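Local coordinates for CCHC-type domain-containing protein (Trypanosoma brucei brucei, PDB 7C45) that binds oligo-U RNA and probably acts as a 3'-5' exoribonuclease that trims guide RNAs, with two zinc knuckles beside its nuclease domain, at residues T129-N139 and R245-G256; L32-L40 and L90-F100. All coordinates share one frame; numbering follows the deposited sequence.

Contact 1. Residues T129-N139 and R245-G256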
loop_
_atom_site.group_PDB
_atom_site.type_symbol
_atom_site.label_atom_id
_atom_site.label_comp_id
_atom_site.label_asym_id
_atom_site.label_seq_id
_atom_site.Cartn_x
_atom_site.Cartn_y
_atom_site.Cartn_z
ATOM N N THR A 129 -6.322 4.530 6.818
ATOM C CA THR A 129 -7.699 4.373 7.280
ATOM C C THR A 129 -7.809 4.578 8.786
ATOM O O THR A 129 -8.741 5.236 9.253
ATOM C CB THR A 129 -8.242 3.002 6.871
ATOM O OG1 THR A 129 -8.282 2.951 5.449
ATOM C CG2 THR A 129 -9.654 2.803 7.418
ATOM N N ALA A 130 -6.850 4.053 9.564
ATOM C CA ALA A 130 -6.924 4.166 11.019
ATOM C C ALA A 130 -6.891 5.621 11.453
ATOM O O ALA A 130 -7.550 6.003 12.430
ATOM C CB ALA A 130 -5.770 3.394 11.669
ATOM N N ILE A 131 -6.144 6.439 10.723
ATOM C CA ILE A 131 -6.116 7.875 10.988
ATOM C C ILE A 131 -7.490 8.476 10.734
ATOM O O ILE A 131 -8.028 9.216 11.568
ATOM C CB ILE A 131 -5.031 8.547 10.130
ATOM C CG1 ILE A 131 -3.641 8.104 10.613
ATOM C CG2 ILE A 131 -5.166 10.085 10.138
ATOM C CD1 ILE A 131 -2.503 8.519 9.702
ATOM N N GLN A 132 -8.088 8.154 9.583
ATOM C CA GLN A 132 -9.438 8.649 9.306
ATOM C C GLN A 132 -10.446 8.142 10.317
ATOM O O GLN A 132 -11.412 8.845 10.626
ATOM C CB GLN A 132 -9.903 8.244 7.906
ATOM C CG GLN A 132 -8.890 8.555 6.858
ATOM C CD GLN A 132 -8.338 9.944 6.992
ATOM O OE1 GLN A 132 -9.081 10.930 7.096
ATOM N NE2 GLN A 132 -7.037 10.038 7.008
ATOM N N TRP A 133 -10.264 6.921 10.805
ATOM C CA TRP A 133 -11.150 6.387 11.825
ATOM C C TRP A 133 -11.029 7.180 13.120
ATOM O O TRP A 133 -12.041 7.583 13.703
ATOM C CB TRP A 133 -10.832 4.911 12.073
ATOM C CG TRP A 133 -11.589 4.344 13.221
ATOM C CD1 TRP A 133 -11.129 4.093 14.488
ATOM C CD2 TRP A 133 -12.969 4.014 13.221
ATOM N NE1 TRP A 133 -12.148 3.590 15.263
ATOM C CE2 TRP A 133 -13.282 3.537 14.511
ATOM C CE3 TRP A 133 -13.960 4.057 12.253
ATOM C CZ2 TRP A 133 -14.561 3.114 14.845
ATOM C CZ3 TRP A 133 -15.214 3.632 12.586
ATOM C CH2 TRP A 133 -15.513 3.180 13.874
ATOM N N LYS A 134 -9.798 7.376 13.609
ATOM C CA LYS A 134 -9.604 8.091 14.867
ATOM C C LYS A 134 -10.145 9.518 14.792
ATOM O O LYS A 134 -10.723 10.019 15.760
ATOM C CB LYS A 134 -8.122 8.121 15.244
ATOM C CG LYS A 134 -7.824 8.918 16.485
ATOM C CD LYS A 134 -6.432 8.643 16.983
ATOM C CE LYS A 134 -6.182 9.362 18.293
ATOM N NZ LYS A 134 -6.895 8.618 19.362
ATOM N N LEU A 135 -9.958 10.186 13.660
ATOM C CA LEU A 135 -10.387 11.572 13.530
ATOM C C LEU A 135 -11.858 11.713 13.140
ATOM O O LEU A 135 -12.486 12.698 13.519
ATOM C CB LEU A 135 -9.540 12.303 12.489
ATOM C CG LEU A 135 -8.048 12.392 12.780
ATOM C CD1 LEU A 135 -7.291 13.010 11.632
ATOM C CD2 LEU A 135 -7.809 13.151 14.058
ATOM N N ARG A 136 -12.413 10.780 12.360
ATOM C CA ARG A 136 -13.703 11.010 11.715
ATOM C C ARG A 136 -14.655 9.818 11.725
ATOM O O ARG A 136 -15.778 9.955 11.221
ATOM C CB ARG A 136 -13.503 11.438 10.254
ATOM C CG ARG A 136 -12.560 12.581 10.033
ATOM C CD ARG A 136 -11.969 12.484 8.654
ATOM N NE ARG A 136 -12.997 12.254 7.667
ATOM C CZ ARG A 136 -12.763 11.935 6.399
ATOM N NH1 ARG A 136 -13.780 11.764 5.568
ATOM N NH2 ARG A 136 -11.524 11.766 5.956
ATOM N N SER A 137 -14.266 8.675 12.284
ATOM C CA SER A 137 -15.077 7.450 12.242
ATOM C C SER A 137 -15.316 6.993 10.803
ATOM O O SER A 137 -16.363 6.424 10.484
ATOM C CB SER A 137 -16.414 7.617 12.975
ATOM O OG SER A 137 -16.216 7.923 14.338
ATOM N N VAL A 138 -14.337 7.243 9.945
ATOM C CA VAL A 138 -14.345 6.800 8.563
ATOM C C VAL A 138 -13.493 5.536 8.482
ATOM O O VAL A 138 -12.348 5.528 8.957
ATOM C CB VAL A 138 -13.805 7.898 7.637
ATOM C CG1 VAL A 138 -13.401 7.326 6.283
ATOM C CG2 VAL A 138 -14.845 9.020 7.475
ATOM N N ASN A 139 -14.059 4.465 7.901
ATOM C CA ASN A 139 -13.349 3.196 7.731
ATOM C C ASN A 139 -13.084 2.847 6.265
ATOM O O ASN A 139 -12.769 1.701 5.959
ATOM C CB ASN A 139 -14.103 2.047 8.404
ATOM C CG ASN A 139 -15.344 1.629 7.639
ATOM O OD1 ASN A 139 -15.985 2.451 6.976
ATOM N ND2 ASN A 139 -15.681 0.339 7.718
ATOM N N ARG A 245 -15.024 -2.285 11.075
ATOM C CA ARG A 245 -15.135 -1.338 12.195
ATOM C C ARG A 245 -14.828 -1.990 13.535
ATOM O O ARG A 245 -14.233 -1.354 14.413
ATOM C CB ARG A 245 -16.526 -0.699 12.250
ATOM C CG ARG A 245 -16.866 0.132 11.055
ATOM C CD ARG A 245 -18.088 1.002 11.320
ATOM N NE ARG A 245 -18.377 1.814 10.155
ATOM C CZ ARG A 245 -18.977 1.348 9.065
ATOM N NH1 ARG A 245 -19.199 2.151 8.031
ATOM N NH2 ARG A 245 -19.367 0.082 9.005
ATOM N N ALA A 246 -15.237 -3.247 13.729
ATOM C CA ALA A 246 -14.951 -3.887 15.007
ATOM C C ALA A 246 -13.446 -4.004 15.245
ATOM O O ALA A 246 -12.973 -3.797 16.366
ATOM C CB ALA A 246 -15.621 -5.258 15.077
ATOM N N TRP A 247 -12.673 -4.334 14.204
ATOM C CA TRP A 247 -11.222 -4.380 14.388
ATOM C C TRP A 247 -10.658 -2.990 14.669
ATOM O O TRP A 247 -9.735 -2.845 15.472
ATOM C CB TRP A 247 -10.540 -4.996 13.172
ATOM C CG TRP A 247 -10.767 -6.461 13.074
ATOM C CD1 TRP A 247 -11.557 -7.236 13.883
ATOM C CD2 TRP A 247 -10.168 -7.343 12.132
ATOM N NE1 TRP A 247 -11.505 -8.546 13.471
ATOM C CE2 TRP A 247 -10.658 -8.636 12.408
ATOM C CE3 TRP A 247 -9.280 -7.161 11.079
ATOM C CZ2 TRP A 247 -10.274 -9.745 11.657
ATOM C CZ3 TRP A 247 -8.912 -8.266 10.334
ATOM C CH2 TRP A 247 -9.413 -9.536 10.622
ATOM N N LEU A 248 -11.186 -1.960 14.013
ATOM C CA LEU A 248 -10.741 -0.597 14.300
ATOM C C LEU A 248 -11.017 -0.238 15.754
ATOM O O LEU A 248 -10.147 0.302 16.455
ATOM C CB LEU A 248 -11.437 0.385 13.359
ATOM C CG LEU A 248 -10.881 0.405 11.926
ATOM C CD1 LEU A 248 -11.790 1.128 10.967
ATOM C CD2 LEU A 248 -9.519 1.041 11.880
ATOM N N GLU A 249 -12.234 -0.531 16.220
ATOM C CA GLU A 249 -12.564 -0.264 17.618
ATOM C C GLU A 249 -11.588 -0.969 18.551
ATOM O O GLU A 249 -11.150 -0.390 19.552
ATOM C CB GLU A 249 -14.006 -0.690 17.927
ATOM C CG GLU A 249 -15.088 0.014 17.106
ATOM C CD GLU A 249 -15.742 1.196 17.832
ATOM O OE1 GLU A 249 -15.130 1.715 18.792
ATOM O OE2 GLU A 249 -16.855 1.602 17.427
ATOM N N ARG A 250 -11.210 -2.207 18.220
ATOM C CA ARG A 250 -10.360 -2.999 19.102
ATOM C C ARG A 250 -8.915 -2.510 19.101
ATOM O O ARG A 250 -8.317 -2.301 20.162
ATOM C CB ARG A 250 -10.424 -4.466 18.685
ATOM C CG ARG A 250 -9.403 -5.345 19.355
ATOM C CD ARG A 250 -9.633 -6.772 18.878
ATOM N NE ARG A 250 -8.653 -7.705 19.407
ATOM C CZ ARG A 250 -8.605 -8.988 19.075
ATOM N NH1 ARG A 250 -7.681 -9.778 19.600
ATOM N NH2 ARG A 250 -9.480 -9.473 18.203
ATOM N N TYR A 251 -8.332 -2.327 17.921
ATOM C CA TYR A 251 -6.906 -2.037 17.823
ATOM C C TYR A 251 -6.581 -0.552 17.888
ATOM O O TYR A 251 -5.508 -0.185 18.381
ATOM C CB TYR A 251 -6.341 -2.627 16.523
ATOM C CG TYR A 251 -6.328 -4.138 16.555
ATOM C CD1 TYR A 251 -5.241 -4.827 17.083
ATOM C CD2 TYR A 251 -7.408 -4.878 16.092
ATOM C CE1 TYR A 251 -5.229 -6.206 17.150
ATOM C CE2 TYR A 251 -7.396 -6.264 16.141
ATOM C CZ TYR A 251 -6.306 -6.919 16.673
ATOM O OH TYR A 251 -6.294 -8.291 16.744
ATOM N N ILE A 252 -7.462 0.304 17.388
ATOM C CA ILE A 252 -7.222 1.735 17.356
ATOM C C ILE A 252 -7.966 2.453 18.478
ATOM O O ILE A 252 -7.442 3.396 19.070
ATOM C CB ILE A 252 -7.610 2.310 15.975
ATOM C CG1 ILE A 252 -6.966 1.502 14.830
ATOM C CG2 ILE A 252 -7.184 3.752 15.871
ATOM C CD1 ILE A 252 -5.455 1.439 14.904
ATOM N N GLY A 253 -9.191 2.030 18.776
ATOM C CA GLY A 253 -9.998 2.712 19.766
ATOM C C GLY A 253 -11.256 3.284 19.147
ATOM O O GLY A 253 -11.601 2.988 17.997
ATOM N N PRO A 254 -11.964 4.121 19.905
ATOM C CA PRO A 254 -13.228 4.677 19.415
ATOM C C PRO A 254 -12.991 5.625 18.263
ATOM O O PRO A 254 -11.965 6.299 18.189
ATOM C CB PRO A 254 -13.777 5.429 20.633
ATOM C CG PRO A 254 -12.567 5.831 21.358
ATOM C CD PRO A 254 -11.609 4.675 21.221
ATOM N N GLY A 255 -13.956 5.661 17.353
ATOM C CA GLY A 255 -13.871 6.552 16.232
ATOM C C GLY A 255 -14.223 7.976 16.619
ATOM O O GLY A 255 -14.978 8.229 17.558
ATOM N N GLY A 256 -13.660 8.918 15.871
ATOM C CA GLY A 256 -13.815 10.323 16.177
ATOM C C GLY A 256 -14.949 10.976 15.417
ATOM O O GLY A 256 -15.702 10.348 14.677
HETATM O O HOH W 1 -11.257 8.827 18.158
#
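With CG anti to the backbone N (chi1 173°), Trp133 sends its indole from helix 124-136 across to helix 245-251, where Leu248 CB lies squarely over one ring face, 3.7 Å from the centroid of the five-membered ring. Gly255 CA covers the opposite face. At the edge, Trp133 NE1 gives a nearly straight hydrogen bond (168°, 2.9 Å) to Gly253 O, which lies in the ring plane, and Glu249 CD abuts the rim at CZ2. This is a helix-helix crossing, at -78°, completed by the glycine-rich tail 253-256, which leads on to the first zinc knuckle; Gly253, the first residue to leave helical angles, with positive phi, turns the chain back along the end of helix 124-136. There Gly256 N donates to Trp133 O at 3.0 Å, an acceptor that Ser137 N also uses, while Ser137 OG donates to a lone pair of Gly256 O in an unusually short bond of doubtful exact length. A water bridges Lys134 O and Pro254 O. Ala130 CB meets Ile252 CD1 at 3.8 Å. At the other end Leu248 CD1 packs on Asn139 CB (3.6 Å), and the Asn139 amide lies over the Arg245 guanidinium, the planes moderately inclined, with its ND2 hydrogen-bonded to Val243 O and Glu242 OE1.

Contact 2. Residues L32-L40 and L90-F100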
loop_
_atom_site.group_PDB
_atom_site.type_symbol
_atom_site.label_atom_id
_atom_site.label_comp_id
_atom_site.label_asym_id
_atom_site.label_seq_id
_atom_site.Cartn_x
_atom_site.Cartn_y
_atom_site.Cartn_z
ATOM N N LEU A 32 18.476 -7.274 0.784
ATOM C CA LEU A 32 17.307 -7.136 1.639
ATOM C C LEU A 32 17.583 -7.627 3.049
ATOM O O LEU A 32 16.949 -7.159 3.998
ATOM C CB LEU A 32 16.128 -7.902 1.041
ATOM C CG LEU A 32 15.623 -7.424 -0.292
ATOM C CD1 LEU A 32 14.650 -8.465 -0.854
ATOM C CD2 LEU A 32 14.965 -6.053 -0.169
ATOM N N GLN A 33 18.533 -8.556 3.207
ATOM C CA GLN A 33 18.890 -9.045 4.536
ATOM C C GLN A 33 19.403 -7.947 5.452
ATOM O O GLN A 33 19.314 -8.079 6.679
ATOM C CB GLN A 33 19.942 -10.140 4.431
ATOM C CG GLN A 33 19.325 -11.468 4.159
ATOM C CD GLN A 33 20.340 -12.559 3.991
ATOM O OE1 GLN A 33 21.505 -12.311 3.709
ATOM N NE2 GLN A 33 19.891 -13.793 4.146
ATOM N N GLY A 34 19.985 -6.894 4.901
ATOM C CA GLY A 34 20.428 -5.765 5.698
ATOM C C GLY A 34 19.408 -4.659 5.888
ATOM O O GLY A 34 19.755 -3.588 6.385
ATOM N N ALA A 35 18.157 -4.871 5.496
ATOM C CA ALA A 35 17.161 -3.816 5.628
ATOM C C ALA A 35 16.521 -3.814 7.012
ATOM O O ALA A 35 16.482 -4.822 7.724
ATOM C CB ALA A 35 16.055 -3.975 4.583
ATOM N N ARG A 36 15.999 -2.647 7.372
ATOM C CA ARG A 36 15.082 -2.510 8.490
ATOM C C ARG A 36 13.626 -2.478 8.052
ATOM O O ARG A 36 12.753 -2.905 8.815
ATOM C CB ARG A 36 15.387 -1.223 9.275
ATOM C CG ARG A 36 16.814 -1.124 9.806
ATOM C CD ARG A 36 17.160 -2.326 10.680
ATOM N NE ARG A 36 16.104 -2.577 11.641
ATOM C CZ ARG A 36 15.884 -3.751 12.218
ATOM N NH1 ARG A 36 14.886 -3.877 13.092
ATOM N NH2 ARG A 36 16.647 -4.803 11.923
ATOM N N SER A 37 13.351 -1.951 6.856
ATOM C CA SER A 37 12.012 -1.934 6.280
ATOM C C SER A 37 12.082 -2.319 4.808
ATOM O O SER A 37 12.969 -1.859 4.085
ATOM C CB SER A 37 11.355 -0.556 6.422
ATOM O OG SER A 37 11.230 -0.217 7.780
ATOM N N ILE A 38 11.142 -3.161 4.368
ATOM C CA ILE A 38 11.058 -3.593 2.975
ATOM C C ILE A 38 9.632 -3.376 2.498
ATOM O O ILE A 38 8.713 -4.012 3.011
ATOM C CB ILE A 38 11.434 -5.074 2.794
ATOM C CG1 ILE A 38 12.810 -5.382 3.378
ATOM C CG2 ILE A 38 11.342 -5.464 1.316
ATOM C CD1 ILE A 38 13.084 -6.826 3.393
ATOM N N ALA A 39 9.453 -2.480 1.530
ATOM C CA ALA A 39 8.168 -2.309 0.868
ATOM C C ALA A 39 7.954 -3.458 -0.111
ATOM O O ALA A 39 8.841 -3.745 -0.917
ATOM C CB ALA A 39 8.129 -0.980 0.124
ATOM N N LEU A 40 6.777 -4.077 -0.057
ATOM C CA LEU A 40 6.457 -5.227 -0.900
ATOM C C LEU A 40 5.191 -4.991 -1.703
ATOM O O LEU A 40 4.294 -4.260 -1.283
ATOM C CB LEU A 40 6.276 -6.485 -0.089
ATOM C CG LEU A 40 7.536 -7.045 0.545
ATOM C CD1 LEU A 40 7.164 -8.163 1.495
ATOM C CD2 LEU A 40 8.499 -7.574 -0.520
ATOM N N LEU A 90 13.595 -14.210 5.401
ATOM C CA LEU A 90 13.464 -12.774 5.520
ATOM C C LEU A 90 12.001 -12.370 5.702
ATOM O O LEU A 90 11.681 -11.491 6.514
ATOM C CB LEU A 90 14.083 -12.170 4.272
ATOM C CG LEU A 90 14.258 -10.729 3.890
ATOM C CD1 LEU A 90 15.173 -10.768 2.700
ATOM C CD2 LEU A 90 12.926 -10.185 3.500
ATOM N N LEU A 91 11.102 -12.977 4.931
ATOM C CA LEU A 91 9.695 -12.615 5.072
ATOM C C LEU A 91 9.165 -12.981 6.451
ATOM O O LEU A 91 8.297 -12.285 6.978
ATOM C CB LEU A 91 8.863 -13.271 3.969
ATOM C CG LEU A 91 9.211 -12.847 2.535
ATOM C CD1 LEU A 91 8.650 -13.786 1.474
ATOM C CD2 LEU A 91 8.715 -11.433 2.310
ATOM N N SER A 92 9.705 -14.023 7.068
ATOM C CA SER A 92 9.274 -14.500 8.375
ATOM C C SER A 92 9.943 -13.795 9.552
ATOM O O SER A 92 9.535 -14.036 10.694
ATOM C CB SER A 92 9.547 -16.013 8.512
ATOM O OG SER A 92 8.993 -16.725 7.434
ATOM N N ASP A 93 10.956 -12.958 9.310
ATOM C CA ASP A 93 11.747 -12.310 10.354
ATOM C C ASP A 93 11.002 -11.100 10.911
ATOM O O ASP A 93 10.942 -10.047 10.271
ATOM C CB ASP A 93 13.096 -11.889 9.775
ATOM C CG ASP A 93 14.061 -11.367 10.815
ATOM O OD1 ASP A 93 13.686 -11.103 11.966
ATOM O OD2 ASP A 93 15.240 -11.206 10.443
ATOM N N ARG A 94 10.493 -11.219 12.133
ATOM C CA ARG A 94 9.725 -10.123 12.709
ATOM C C ARG A 94 10.554 -8.850 12.898
ATOM O O ARG A 94 9.976 -7.770 13.028
ATOM C CB ARG A 94 9.098 -10.583 14.026
ATOM C CG ARG A 94 10.063 -10.734 15.163
ATOM N N GLU A 95 11.883 -8.939 12.858
ATOM C CA GLU A 95 12.742 -7.780 13.069
ATOM C C GLU A 95 12.908 -6.906 11.832
ATOM O O GLU A 95 13.449 -5.798 11.943
ATOM C CB GLU A 95 14.125 -8.229 13.567
ATOM C CG GLU A 95 14.136 -8.661 15.016
ATOM C CD GLU A 95 13.453 -7.651 15.917
ATOM O OE1 GLU A 95 13.830 -6.461 15.879
ATOM O OE2 GLU A 95 12.522 -8.044 16.652
ATOM N N ILE A 96 12.476 -7.371 10.663
ATOM C CA ILE A 96 12.453 -6.577 9.448
ATOM C C ILE A 96 10.993 -6.256 9.138
ATOM O O ILE A 96 10.190 -7.168 8.901
ATOM C CB ILE A 96 13.115 -7.324 8.283
ATOM C CG1 ILE A 96 14.512 -7.794 8.684
ATOM C CG2 ILE A 96 13.143 -6.472 7.037
ATOM C CD1 ILE A 96 15.168 -8.572 7.625
ATOM N N ARG A 97 10.651 -4.972 9.129
ATOM C CA ARG A 97 9.278 -4.561 8.872
ATOM C C ARG A 97 8.979 -4.692 7.384
ATOM O O ARG A 97 9.718 -4.181 6.545
ATOM C CB ARG A 97 9.054 -3.122 9.345
ATOM C CG ARG A 97 7.702 -2.542 9.024
ATOM C CD ARG A 97 7.560 -1.147 9.605
ATOM N NE ARG A 97 7.555 -1.176 11.060
ATOM C CZ ARG A 97 8.094 -0.228 11.813
ATOM N NH1 ARG A 97 8.688 0.818 11.239
ATOM N NH2 ARG A 97 8.048 -0.335 13.133
ATOM N N LYS A 98 7.916 -5.411 7.053
ATOM C CA LYS A 98 7.459 -5.500 5.679
ATOM C C LYS A 98 6.291 -4.526 5.525
ATOM O O LYS A 98 5.314 -4.604 6.274
ATOM C CB LYS A 98 7.066 -6.937 5.335
ATOM C CG LYS A 98 8.257 -7.817 4.809
ATOM C CD LYS A 98 9.303 -8.119 5.884
ATOM C CE LYS A 98 8.804 -9.214 6.817
ATOM N NZ LYS A 98 9.616 -9.542 8.000
ATOM N N LEU A 99 6.407 -3.609 4.570
ATOM C CA LEU A 99 5.427 -2.562 4.311
ATOM C C LEU A 99 4.578 -2.933 3.101
ATOM O O LEU A 99 5.117 -3.196 2.023
ATOM C CB LEU A 99 6.131 -1.233 4.048
ATOM C CG LEU A 99 7.048 -0.725 5.162
ATOM C CD1 LEU A 99 8.019 0.281 4.585
ATOM C CD2 LEU A 99 6.235 -0.080 6.258
ATOM N N PHE A 100 3.258 -2.899 3.268
ATOM C CA PHE A 100 2.317 -3.212 2.201
ATOM C C PHE A 100 1.381 -2.033 2.007
ATOM O O PHE A 100 1.273 -1.166 2.871
ATOM C CB PHE A 100 1.459 -4.445 2.511
ATOM C CG PHE A 100 2.187 -5.758 2.370
ATOM C CD1 PHE A 100 2.923 -6.264 3.422
ATOM C CD2 PHE A 100 2.110 -6.475 1.198
ATOM C CE1 PHE A 100 3.582 -7.481 3.306
ATOM C CE2 PHE A 100 2.757 -7.700 1.067
ATOM C CZ PHE A 100 3.502 -8.194 2.123
HETATM O O HOH W 2 9.153 1.410 8.193
#
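One face of the Phe100 ring carries Leu40 CB, a CH-pi contact 4.2 Å from the ring centroid, and Leu40 CD1 reaches Phe100 CZ. The Arg36 guanidinium, folded back by bends at chi2 and chi3, has Glu95 O over one face; its salt bridge to Glu95 is long, NH1 to OE1 3.9 Å. At the edge of the Arg97 guanidinium, in its plane, sits a water that also bonds Ser37 OG, while Arg97 NH2 forms a salt bridge with Glu216. Between these groups, strands 37-44 and 97-100 run parallel, neighbours in the mixed central sheet of the RNase H-like exonuclease fold. Four backbone bonds join them: Arg97 N to Arg36 O, Ile38 N to Arg97 O, Leu99 N to Ile38 O and Leu40 N to Leu99 O, the last at 2.8 Å. On the face bearing Ser37 and Ala39, Leu99 CD1 lies 3.9 Å from Ser37 CB, and helix 182-202 covers Ala39 and Leu99. On the other face Ile38 CD1 touches Leu90 CD2, tightly at 3.4 Å, and Ile96 CG2. Leu90 CD1 presses equally close on Leu32 CB, joining the ends of helices 22-33 and 80-92 on the Ile38 face of the sheet. Leu40 CD1 runs alongside Lys98 CG at 3.5 Å. The Lys98 ammonium turns back to Leu90 O and Ile96 O and also reaches Glu119 O; an amine held by carbonyl oxygens beside an apolar layer probably keeps its charge and ties the helix end to the strand.

How the contacts relate
From the N terminus, helix 22-33 leads into strand 37-44, and contact 2 closes first, when the chain returns through helix 80-92 to strand 97-100 after a loop of 49 residues that includes two strands of the sheet. Contact 1 opens later, on helix 124-136, and closes only after 105 residues containing no strand, at helix 245-251. The two loops are therefore in series, neither nested nor crossed. Contact 2 joins neighbouring strands of the nuclease sheet, whose strand 37-44 goes on to the calcium ligands Asp41 and Glu43; contact 1 fastens the later helical part to helix 124-136, just ahead of the first zinc knuckle. Their centres lie about 26 Å apart and their nearest atoms about 10 Å.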